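Local structure of phosphoethanolamine N-methyltransferase 1 (Haemonchus contortus, 4KRG) at residues Ile199-Arg202 with Met208-Phe211; Leu195-Arg200 with Phe352-Ser357; Leu134-Val139 with Leu255-Trp260. The protein catalyses the transfer of a methyl group from S-adenosylmethionine to the nitrogen of phosphoethanolamine, probably as a step in nematode phosphocholine biosynthesis. All coordinates share one frame; numbering follows the deposited sequence.

Interaction 1 of 3, residues Ile199-Arg202 with Met208-Phe211; sequences IRYR and MWKF
Met-208 meets Arg-202 next to the turn of an antiparallel beta hairpin, in which five residues connect strand 200-202 to strand 208-218. The two form a non-hydrogen-bonded pair with CA atoms 4.3 Å apart. Met-208 is a selenomethionine modelled in two conformers. In the one described, its long flexible chain bends at chi2 and chi3 and lays CE over a face of the Arg-202 guanidinium, a placement that should be taken as one alternative.

Trp-209 and Tyr-201 supply the hydrogen-bonded pair. Tyr-201 N donates to Trp-209 O at 3.0 Å, and Trp-209 N returns a shorter but more bent bond (132°) to Tyr-201 O at 2.7 Å. Both carbonyls also accept a CA-H, from Arg-200 and Met-208 respectively. Their aromatic side chains share a sheet face, with Trp-209 CD1 at the edge of the Tyr-201 ring, and Met-147 of helix 136-149 packs against both. The indole NE1 bonds to Asp-203 in the turn.

Lys-210 runs alongside Arg-200 on the other face, its CB lying 3.4 Å above the guanidinium plane. Their charged ends, Arg-200 NH2 and Lys-210 NZ, stay 5.0 Å apart, and the salt bridge from Arg-200 to Asp-244 probably eases their repulsion. A bend at chi2 (-63°) brings Arg-200 NH1 back to Ile-199 O, which it meets at 2.7 Å from above the carbonyl plane.

Phe-211, buried and apolar, suits the branched aliphatic chain beside it: Ile-199 CD1 sits at the ring edge, 4.0 Å from Phe-211 CE2.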
loop_
_atom_site.group_PDB
_atom_site.type_symbol
_atom_site.label_atom_id
_atom_site.label_comp_id
_atom_site.label_asym_id
_atom_site.label_seq_id
_atom_site.Cartn_x
_atom_site.Cartn_y
_atom_site.Cartn_z
ATOM N N ILE A 199 -12.323 -10.387 -1.888
ATOM C CA ILE A 199 -13.174 -11.058 -0.906
ATOM C C ILE A 199 -14.636 -10.606 -0.948
ATOM O O ILE A 199 -14.938 -9.409 -0.968
ATOM C CB ILE A 199 -12.605 -10.905 0.531
ATOM C CG1 ILE A 199 -11.390 -11.811 0.717
ATOM C CG2 ILE A 199 -13.654 -11.249 1.584
ATOM C CD1 ILE A 199 -10.630 -11.566 2.006
ATOM N N ARG A 200 -15.533 -11.587 -0.988
ATOM C CA ARG A 200 -16.963 -11.365 -0.839
ATOM C C ARG A 200 -17.452 -12.368 0.189
ATOM O O ARG A 200 -17.375 -13.573 -0.037
ATOM C CB ARG A 200 -17.686 -11.598 -2.163
ATOM C CG ARG A 200 -17.290 -10.650 -3.275
ATOM C CD ARG A 200 -17.640 -9.227 -2.922
ATOM N NE ARG A 200 -17.303 -8.306 -3.999
ATOM C CZ ARG A 200 -16.094 -7.793 -4.191
ATOM N NH1 ARG A 200 -15.095 -8.108 -3.378
ATOM N NH2 ARG A 200 -15.889 -6.964 -5.201
ATOM N N TYR A 201 -17.953 -11.872 1.314
ATOM C CA TYR A 201 -18.384 -12.733 2.412
ATOM C C TYR A 201 -19.870 -12.581 2.710
ATOM O O TYR A 201 -20.354 -11.466 2.915
ATOM C CB TYR A 201 -17.577 -12.397 3.666
ATOM C CG TYR A 201 -18.036 -13.087 4.934
ATOM C CD1 TYR A 201 -17.592 -14.360 5.250
ATOM C CD2 TYR A 201 -18.900 -12.453 5.829
ATOM C CE1 TYR A 201 -18.004 -14.989 6.412
ATOM C CE2 TYR A 201 -19.315 -13.078 6.994
ATOM C CZ TYR A 201 -18.865 -14.343 7.278
ATOM O OH TYR A 201 -19.272 -14.968 8.431
ATOM N N ARG A 202 -20.588 -13.703 2.742
ATOM C CA ARG A 202 -21.980 -13.696 3.175
ATOM C C ARG A 202 -22.058 -14.081 4.643
ATOM O O ARG A 202 -21.611 -15.162 5.033
ATOM C CB ARG A 202 -22.828 -14.666 2.353
ATOM C CG ARG A 202 -24.320 -14.555 2.644
ATOM C CD ARG A 202 -25.176 -15.476 1.768
ATOM N NE ARG A 202 -25.348 -14.977 0.403
ATOM C CZ ARG A 202 -26.313 -14.144 0.017
ATOM N NH1 ARG A 202 -27.204 -13.704 0.892
ATOM N NH2 ARG A 202 -26.388 -13.748 -1.247
HETATM N N MSE A 208 -24.166 -9.745 2.148
HETATM C CA MSE A 208 -22.869 -9.802 1.482
HETATM C C MSE A 208 -21.979 -8.635 1.894
HETATM O O MSE A 208 -22.454 -7.522 2.107
HETATM C CB MSE A 208 -23.040 -9.795 -0.040
HETATM C CG MSE A 208 -21.821 -10.289 -0.811
HETATM SE SE MSE A 208 -21.467 -12.179 -0.485
HETATM C CE MSE A 208 -23.282 -12.785 -0.743
ATOM N N TRP A 209 -20.681 -8.895 1.997
ATOM C CA TRP A 209 -19.731 -7.857 2.358
ATOM C C TRP A 209 -18.502 -7.885 1.470
ATOM O O TRP A 209 -18.159 -8.916 0.899
ATOM C CB TRP A 209 -19.328 -7.999 3.821
ATOM C CG TRP A 209 -20.507 -7.921 4.724
ATOM C CD1 TRP A 209 -21.247 -8.960 5.200
ATOM C CD2 TRP A 209 -21.094 -6.729 5.231
ATOM N NE1 TRP A 209 -22.265 -8.486 5.989
ATOM C CE2 TRP A 209 -22.195 -7.118 6.032
ATOM C CE3 TRP A 209 -20.807 -5.370 5.113
ATOM C CZ2 TRP A 209 -22.998 -6.193 6.692
ATOM C CZ3 TRP A 209 -21.599 -4.455 5.765
ATOM C CH2 TRP A 209 -22.684 -4.869 6.547
ATOM N N LYS A 210 -17.856 -6.734 1.346
ATOM C CA LYS A 210 -16.571 -6.647 0.678
ATOM C C LYS A 210 -15.678 -5.715 1.467
ATOM O O LYS A 210 -16.133 -5.017 2.374
ATOM C CB LYS A 210 -16.718 -6.152 -0.761
ATOM C CG LYS A 210 -17.256 -4.743 -0.904
ATOM C CD LYS A 210 -17.436 -4.415 -2.380
ATOM C CE LYS A 210 -18.175 -3.107 -2.572
ATOM N NZ LYS A 210 -18.350 -2.811 -4.016
ATOM N N PHE A 211 -14.400 -5.720 1.121
ATOM C CA PHE A 211 -13.429 -4.851 1.747
ATOM C C PHE A 211 -13.191 -3.642 0.860
ATOM O O PHE A 211 -13.038 -3.781 -0.352
ATOM C CB PHE A 211 -12.127 -5.620 1.944
ATOM C CG PHE A 211 -12.094 -6.454 3.200
ATOM C CD1 PHE A 211 -12.582 -5.952 4.397
ATOM C CD2 PHE A 211 -11.575 -7.736 3.180
ATOM C CE1 PHE A 211 -12.545 -6.711 5.553
ATOM C CE2 PHE A 211 -11.533 -8.500 4.329
ATOM C CZ PHE A 211 -12.019 -7.992 5.516
#

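Interaction 2 of 3, residues Leu195-Arg200 with Phe352-Ser357; sequences LLRAIR and FGWNES
Arg-197, in the last turn of helix 189-198, and Glu-356, just beyond the end of strand 350-354, mark the nearest approach of the two backbones, yet their CA atoms are 9.7 Å apart. Only long side chains can bridge such a gap, which suits arginine, glutamate and tryptophan. Arg-197 NH2 donates to Glu-356 OE2 at 3.0 Å in a salt bridge. The bond is bent (133°) and meets the oxygen on its anti side, somewhat out of the carboxylate plane; the two planar groups stand 79° apart. Glu-356 CG lies over one guanidinium face.

In this di-domain methyltransferase the contact links the end of helix 189-198 to the segment after strand 350-354, a strand that pairs with both 324-329 and 208-218. Water 1 adds a second bridge, accepting from Arg-197 NE at 2.8 Å and donating to Glu-356 OE2 at 3.3 Å. Arg-197 CD is 3.7 Å from Trp-354 CH2. Beyond it, the turn at chi3 (71°) swings the guanidinium toward Glu-356 and the indole edge, where NH1 lies near CZ2. That NH1 has its own salt bridge to Glu-332. At the helix end, Arg-200 NH1 donates almost straight to Arg-197 O at 2.7 Å.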
loop_
_atom_site.group_PDB
_atom_site.type_symbol
_atom_site.label_atom_id
_atom_site.label_comp_id
_atom_site.label_asym_id
_atom_site.label_seq_id
_atom_site.Cartn_x
_atom_site.Cartn_y
_atom_site.Cartn_z
ATOM N N LEU A 195 -6.122 -9.490 -3.004
ATOM C CA LEU A 195 -6.877 -10.439 -2.184
ATOM C C LEU A 195 -7.958 -9.717 -1.399
ATOM O O LEU A 195 -9.098 -10.145 -1.371
ATOM C CB LEU A 195 -5.960 -11.207 -1.233
ATOM C CG LEU A 195 -6.694 -12.119 -0.241
ATOM C CD1 LEU A 195 -7.601 -13.093 -0.975
ATOM C CD2 LEU A 195 -5.718 -12.868 0.640
ATOM N N LEU A 196 -7.590 -8.606 -0.781
ATOM C CA LEU A 196 -8.528 -7.832 0.011
ATOM C C LEU A 196 -9.723 -7.371 -0.821
ATOM O O LEU A 196 -10.872 -7.498 -0.397
ATOM C CB LEU A 196 -7.808 -6.649 0.662
ATOM C CG LEU A 196 -6.847 -7.021 1.799
ATOM C CD1 LEU A 196 -5.846 -5.903 2.073
ATOM C CD2 LEU A 196 -7.638 -7.331 3.055
ATOM N N ARG A 197 -9.446 -6.864 -2.017
ATOM C CA ARG A 197 -10.489 -6.350 -2.900
ATOM C C ARG A 197 -11.374 -7.466 -3.445
ATOM O O ARG A 197 -12.535 -7.238 -3.772
ATOM C CB ARG A 197 -9.878 -5.551 -4.059
ATOM C CG ARG A 197 -9.133 -4.287 -3.636
ATOM C CD ARG A 197 -8.632 -3.514 -4.844
ATOM N NE ARG A 197 -9.728 -2.891 -5.581
ATOM C CZ ARG A 197 -9.635 -2.423 -6.823
ATOM N NH1 ARG A 197 -8.497 -2.522 -7.493
ATOM N NH2 ARG A 197 -10.689 -1.867 -7.402
ATOM N N ALA A 198 -10.826 -8.673 -3.535
ATOM C CA ALA A 198 -11.554 -9.800 -4.116
ATOM C C ALA A 198 -12.622 -10.361 -3.184
ATOM O O ALA A 198 -13.686 -10.778 -3.639
ATOM C CB ALA A 198 -10.591 -10.907 -4.524
ATOM N N ILE A 199 -12.323 -10.387 -1.888
ATOM C CA ILE A 199 -13.174 -11.058 -0.906
ATOM C C ILE A 199 -14.636 -10.606 -0.948
ATOM O O ILE A 199 -14.938 -9.409 -0.968
ATOM C CB ILE A 199 -12.605 -10.905 0.531
ATOM C CG1 ILE A 199 -11.390 -11.811 0.717
ATOM C CG2 ILE A 199 -13.654 -11.249 1.584
ATOM C CD1 ILE A 199 -10.630 -11.566 2.006
ATOM N N ARG A 200 -15.533 -11.587 -0.988
ATOM C CA ARG A 200 -16.963 -11.365 -0.839
ATOM C C ARG A 200 -17.452 -12.368 0.189
ATOM O O ARG A 200 -17.375 -13.573 -0.037
ATOM C CB ARG A 200 -17.686 -11.598 -2.163
ATOM C CG ARG A 200 -17.290 -10.650 -3.275
ATOM C CD ARG A 200 -17.640 -9.227 -2.922
ATOM N NE ARG A 200 -17.303 -8.306 -3.999
ATOM C CZ ARG A 200 -16.094 -7.793 -4.191
ATOM N NH1 ARG A 200 -15.095 -8.108 -3.378
ATOM N NH2 ARG A 200 -15.889 -6.964 -5.201
ATOM N N PHE A 352 5.510 6.362 -3.130
ATOM C CA PHE A 352 4.360 5.911 -3.905
ATOM C C PHE A 352 3.274 5.445 -2.962
ATOM O O PHE A 352 3.550 5.036 -1.838
ATOM C CB PHE A 352 4.736 4.747 -4.834
ATOM C CG PHE A 352 5.770 5.100 -5.857
ATOM C CD1 PHE A 352 5.394 5.510 -7.131
ATOM C CD2 PHE A 352 7.124 5.032 -5.546
ATOM C CE1 PHE A 352 6.359 5.852 -8.084
ATOM C CE2 PHE A 352 8.087 5.374 -6.487
ATOM C CZ PHE A 352 7.702 5.783 -7.757
ATOM N N GLY A 353 2.036 5.516 -3.426
ATOM C CA GLY A 353 0.916 4.951 -2.704
ATOM C C GLY A 353 -0.016 4.346 -3.726
ATOM O O GLY A 353 -0.039 4.771 -4.879
ATOM N N TRP A 354 -0.770 3.336 -3.318
ATOM C CA TRP A 354 -1.834 2.824 -4.161
ATOM C C TRP A 354 -3.168 3.312 -3.612
ATOM O O TRP A 354 -3.395 3.300 -2.401
ATOM C CB TRP A 354 -1.821 1.293 -4.229
ATOM C CG TRP A 354 -3.007 0.746 -4.972
ATOM C CD1 TRP A 354 -3.082 0.460 -6.300
ATOM C CD2 TRP A 354 -4.308 0.455 -4.427
ATOM N NE1 TRP A 354 -4.339 0.002 -6.618
ATOM C CE2 TRP A 354 -5.100 -0.008 -5.494
ATOM C CE3 TRP A 354 -4.856 0.550 -3.149
ATOM C CZ2 TRP A 354 -6.436 -0.383 -5.306
ATOM C CZ3 TRP A 354 -6.175 0.174 -2.972
ATOM C CH2 TRP A 354 -6.953 -0.287 -4.046
ATOM N N ASN A 355 -4.040 3.747 -4.513
ATOM C CA ASN A 355 -5.427 4.015 -4.179
ATOM C C ASN A 355 -6.317 3.487 -5.296
ATOM O O ASN A 355 -5.875 3.338 -6.427
ATOM C CB ASN A 355 -5.658 5.510 -3.985
ATOM C CG ASN A 355 -4.715 6.107 -2.977
ATOM O OD1 ASN A 355 -3.567 6.402 -3.296
ATOM N ND2 ASN A 355 -5.191 6.289 -1.747
ATOM N N GLU A 356 -7.572 3.205 -4.975
ATOM C CA GLU A 356 -8.511 2.689 -5.963
ATOM C C GLU A 356 -8.832 3.734 -7.032
ATOM O O GLU A 356 -9.092 3.392 -8.180
ATOM C CB GLU A 356 -9.801 2.255 -5.268
ATOM C CG GLU A 356 -10.681 1.323 -6.073
ATOM C CD GLU A 356 -11.823 0.763 -5.241
ATOM O OE1 GLU A 356 -12.094 1.322 -4.154
ATOM O OE2 GLU A 356 -12.445 -0.232 -5.663
ATOM N N SER A 357 -8.811 5.008 -6.642
ATOM C CA SER A 357 -9.203 6.105 -7.527
ATOM C C SER A 357 -8.558 7.392 -7.073
ATOM O O SER A 357 -7.927 7.429 -6.018
ATOM C CB SER A 357 -10.709 6.299 -7.466
ATOM O OG SER A 357 -11.089 6.765 -6.181
HETATM O O HOH W 1 -12.232 -3.263 -4.418
#

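Interaction 3 of 3, residues Leu134-Val139 with Leu255-Trp260; sequences LSDREV and LFSQIW
Asp-136 and Ser-257 join the start of helix 136-149 to the first half of helix 249-271, and a capping box formed by Ser-135 and Glu-138 opens the first of these helices. The closest CA atoms across the pair, those of Asp-136 and Ser-257, are 6.6 Å apart, so even short polar side chains can span the gap.

The direct polar link is a hydrogen bond from Ser-257 OG to Asp-136 OD2, 2.7 Å long, using the anti lone pair of the carboxylate oxygen. Water 2 donates to the same OD2 and also, at 2.8 Å, to Phe-256 O, tying the aspartate to the backbone of the second helix. The other oxygen, OD1, makes a salt bridge with Arg-187, so both ends of the carboxylate are held and its rotation is restricted.

Van der Waals contacts run beside this network. A chi1 of -169°, which sets CG opposite the backbone N, turns the Phe-256 ring toward helix 136-149. Asp-136 CG approaches Phe-256 CD2 to 3.8 Å, the carboxylate and ring planes inclined at 43°. One turn further along, the compact, apolar Val-139 brings CG1 to 4.1 Å from Phe-256 CE2, the two side chains crossing at about a right angle. Leu-195 of helix 189-198 touches both of these residues, so a third helix closes the cluster. Water 2 lies over the centre of one face of the phenyl ring.

Bonds within each segment shape the helices. A wider pi-type turn spans 255-259, with Trp-260 N bonded to Leu-255 O. In the capping box, Ser-135 OG accepts from Glu-138 N, while Ser-135 N donates nearly straight (172°) to Glu-138 OE1 at 2.9 Å.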
loop_
_atom_site.group_PDB
_atom_site.type_symbol
_atom_site.label_atom_id
_atom_site.label_comp_id
_atom_site.label_asym_id
_atom_site.label_seq_id
_atom_site.Cartn_x
_atom_site.Cartn_y
_atom_site.Cartn_z
ATOM N N LEU A 134 1.796 -16.779 8.011
ATOM C CA LEU A 134 0.708 -17.712 7.716
ATOM C C LEU A 134 0.846 -18.251 6.293
ATOM O O LEU A 134 1.437 -17.597 5.446
ATOM C CB LEU A 134 -0.648 -17.021 7.859
ATOM C CG LEU A 134 -1.007 -16.451 9.230
ATOM C CD1 LEU A 134 -2.380 -15.798 9.208
ATOM C CD2 LEU A 134 -0.965 -17.529 10.280
ATOM N N SER A 135 0.300 -19.436 6.022
ATOM C CA SER A 135 0.287 -19.955 4.654
ATOM C C SER A 135 -0.762 -19.195 3.864
ATOM O O SER A 135 -1.590 -18.498 4.447
ATOM C CB SER A 135 -0.041 -21.442 4.634
ATOM O OG SER A 135 -1.363 -21.658 5.091
ATOM N N ASP A 136 -0.724 -19.327 2.543
ATOM C CA ASP A 136 -1.704 -18.670 1.684
ATOM C C ASP A 136 -3.137 -19.021 2.067
ATOM O O ASP A 136 -4.008 -18.152 2.089
ATOM C CB ASP A 136 -1.459 -19.025 0.213
ATOM C CG ASP A 136 -0.347 -18.211 -0.409
ATOM O OD1 ASP A 136 0.433 -17.585 0.336
ATOM O OD2 ASP A 136 -0.249 -18.208 -1.652
ATOM N N ARG A 137 -3.392 -20.290 2.377
ATOM C CA ARG A 137 -4.748 -20.685 2.738
ATOM C C ARG A 137 -5.162 -20.070 4.068
ATOM O O ARG A 137 -6.297 -19.622 4.226
ATOM C CB ARG A 137 -4.908 -22.205 2.788
ATOM C CG ARG A 137 -6.370 -22.627 2.779
ATOM C CD ARG A 137 -6.554 -24.140 2.750
ATOM N NE ARG A 137 -7.959 -24.500 2.571
ATOM C CZ ARG A 137 -8.489 -24.896 1.417
ATOM N NH1 ARG A 137 -7.729 -25.004 0.337
ATOM N NH2 ARG A 137 -9.778 -25.196 1.347
ATOM N N GLU A 138 -4.231 -20.034 5.018
ATOM C CA GLU A 138 -4.482 -19.439 6.329
ATOM C C GLU A 138 -4.741 -17.931 6.270
ATOM O O GLU A 138 -5.571 -17.416 7.020
ATOM C CB GLU A 138 -3.324 -19.743 7.280
ATOM C CG GLU A 138 -3.227 -21.211 7.663
ATOM C CD GLU A 138 -1.893 -21.576 8.290
ATOM O OE1 GLU A 138 -0.950 -20.754 8.239
ATOM O OE2 GLU A 138 -1.785 -22.693 8.835
ATOM N N VAL A 139 -4.023 -17.229 5.393
ATOM C CA VAL A 139 -4.241 -15.799 5.193
ATOM C C VAL A 139 -5.688 -15.551 4.776
ATOM O O VAL A 139 -6.370 -14.686 5.332
ATOM C CB VAL A 139 -3.283 -15.214 4.126
ATOM C CG1 VAL A 139 -3.713 -13.808 3.730
ATOM C CG2 VAL A 139 -1.859 -15.185 4.649
ATOM N N LEU A 255 -6.417 -17.856 -7.117
ATOM C CA LEU A 255 -5.967 -16.541 -7.527
ATOM C C LEU A 255 -4.730 -16.096 -6.753
ATOM O O LEU A 255 -3.734 -15.677 -7.339
ATOM C CB LEU A 255 -7.096 -15.531 -7.355
ATOM C CG LEU A 255 -8.321 -15.795 -8.223
ATOM C CD1 LEU A 255 -9.418 -14.827 -7.879
ATOM C CD2 LEU A 255 -7.959 -15.667 -9.685
ATOM N N PHE A 256 -4.806 -16.198 -5.433
ATOM C CA PHE A 256 -3.778 -15.678 -4.542
ATOM C C PHE A 256 -2.469 -16.457 -4.678
ATOM O O PHE A 256 -1.390 -15.880 -4.586
ATOM C CB PHE A 256 -4.309 -15.722 -3.100
ATOM C CG PHE A 256 -3.463 -14.989 -2.088
ATOM C CD1 PHE A 256 -3.098 -13.665 -2.278
ATOM C CD2 PHE A 256 -3.081 -15.620 -0.912
ATOM C CE1 PHE A 256 -2.340 -12.995 -1.318
ATOM C CE2 PHE A 256 -2.327 -14.960 0.044
ATOM C CZ PHE A 256 -1.955 -13.645 -0.159
ATOM N N SER A 257 -2.569 -17.761 -4.917
ATOM C CA SER A 257 -1.393 -18.638 -4.922
ATOM C C SER A 257 -0.746 -18.826 -6.287
ATOM O O SER A 257 0.467 -19.009 -6.379
ATOM C CB SER A 257 -1.740 -20.019 -4.354
ATOM O OG SER A 257 -1.796 -20.000 -2.942
ATOM N N GLN A 258 -1.557 -18.798 -7.341
ATOM C CA GLN A 258 -1.066 -19.110 -8.684
ATOM C C GLN A 258 -1.271 -18.004 -9.729
ATOM O O GLN A 258 -0.302 -17.498 -10.297
ATOM C CB GLN A 258 -1.678 -20.425 -9.179
ATOM C CG GLN A 258 -0.707 -21.607 -9.209
ATOM C CD GLN A 258 -0.240 -22.036 -7.827
ATOM O OE1 GLN A 258 -1.050 -22.362 -6.958
ATOM N NE2 GLN A 258 1.075 -22.039 -7.621
ATOM N N ILE A 259 -2.526 -17.639 -9.982
ATOM C CA ILE A 259 -2.869 -16.695 -11.049
ATOM C C ILE A 259 -2.208 -15.317 -10.899
ATOM O O ILE A 259 -1.535 -14.829 -11.814
ATOM C CB ILE A 259 -4.395 -16.484 -11.149
ATOM C CG1 ILE A 259 -5.127 -17.812 -11.388
ATOM C CG2 ILE A 259 -4.718 -15.472 -12.240
ATOM C CD1 ILE A 259 -4.918 -18.418 -12.769
ATOM N N TRP A 260 -2.415 -14.693 -9.742
ATOM C CA TRP A 260 -1.882 -13.358 -9.480
ATOM C C TRP A 260 -0.349 -13.265 -9.422
ATOM O O TRP A 260 0.224 -12.364 -10.030
ATOM C CB TRP A 260 -2.512 -12.754 -8.217
ATOM C CG TRP A 260 -3.984 -12.479 -8.329
ATOM C CD1 TRP A 260 -4.715 -12.347 -9.478
ATOM C CD2 TRP A 260 -4.908 -12.310 -7.246
ATOM N NE1 TRP A 260 -6.035 -12.097 -9.173
ATOM C CE2 TRP A 260 -6.177 -12.074 -7.808
ATOM C CE3 TRP A 260 -4.780 -12.336 -5.853
ATOM C CZ2 TRP A 260 -7.313 -11.862 -7.023
ATOM C CZ3 TRP A 260 -5.905 -12.123 -5.080
ATOM C CH2 TRP A 260 -7.155 -11.890 -5.664
HETATM O O HOH W 2 0.652 -15.893 -2.641
#

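Overall arrangement
Helix 189-198 and the strand that follows it relate the three contacts. Interactions 1 and 2 share Ile-199 and Arg-200, have centres about 14 Å apart and touch where Phe-211 CB meets Leu-196 O at 3.3 Å; their second segments lie on neighbouring strands. Interactions 2 and 3, centres about 16 Å apart, pack through Leu-195 and Ala-198 against Trp-260, with Leu-195 N 3.4 Å from Trp-260 CZ3. Interactions 1 and 3 do not touch, their nearest atoms being about 6 Å apart. Interaction 3 adjoins the cofactor site: Leu-134 touches bound S-adenosylhomocysteine, and the Val-139 side chain is about 10 Å from it.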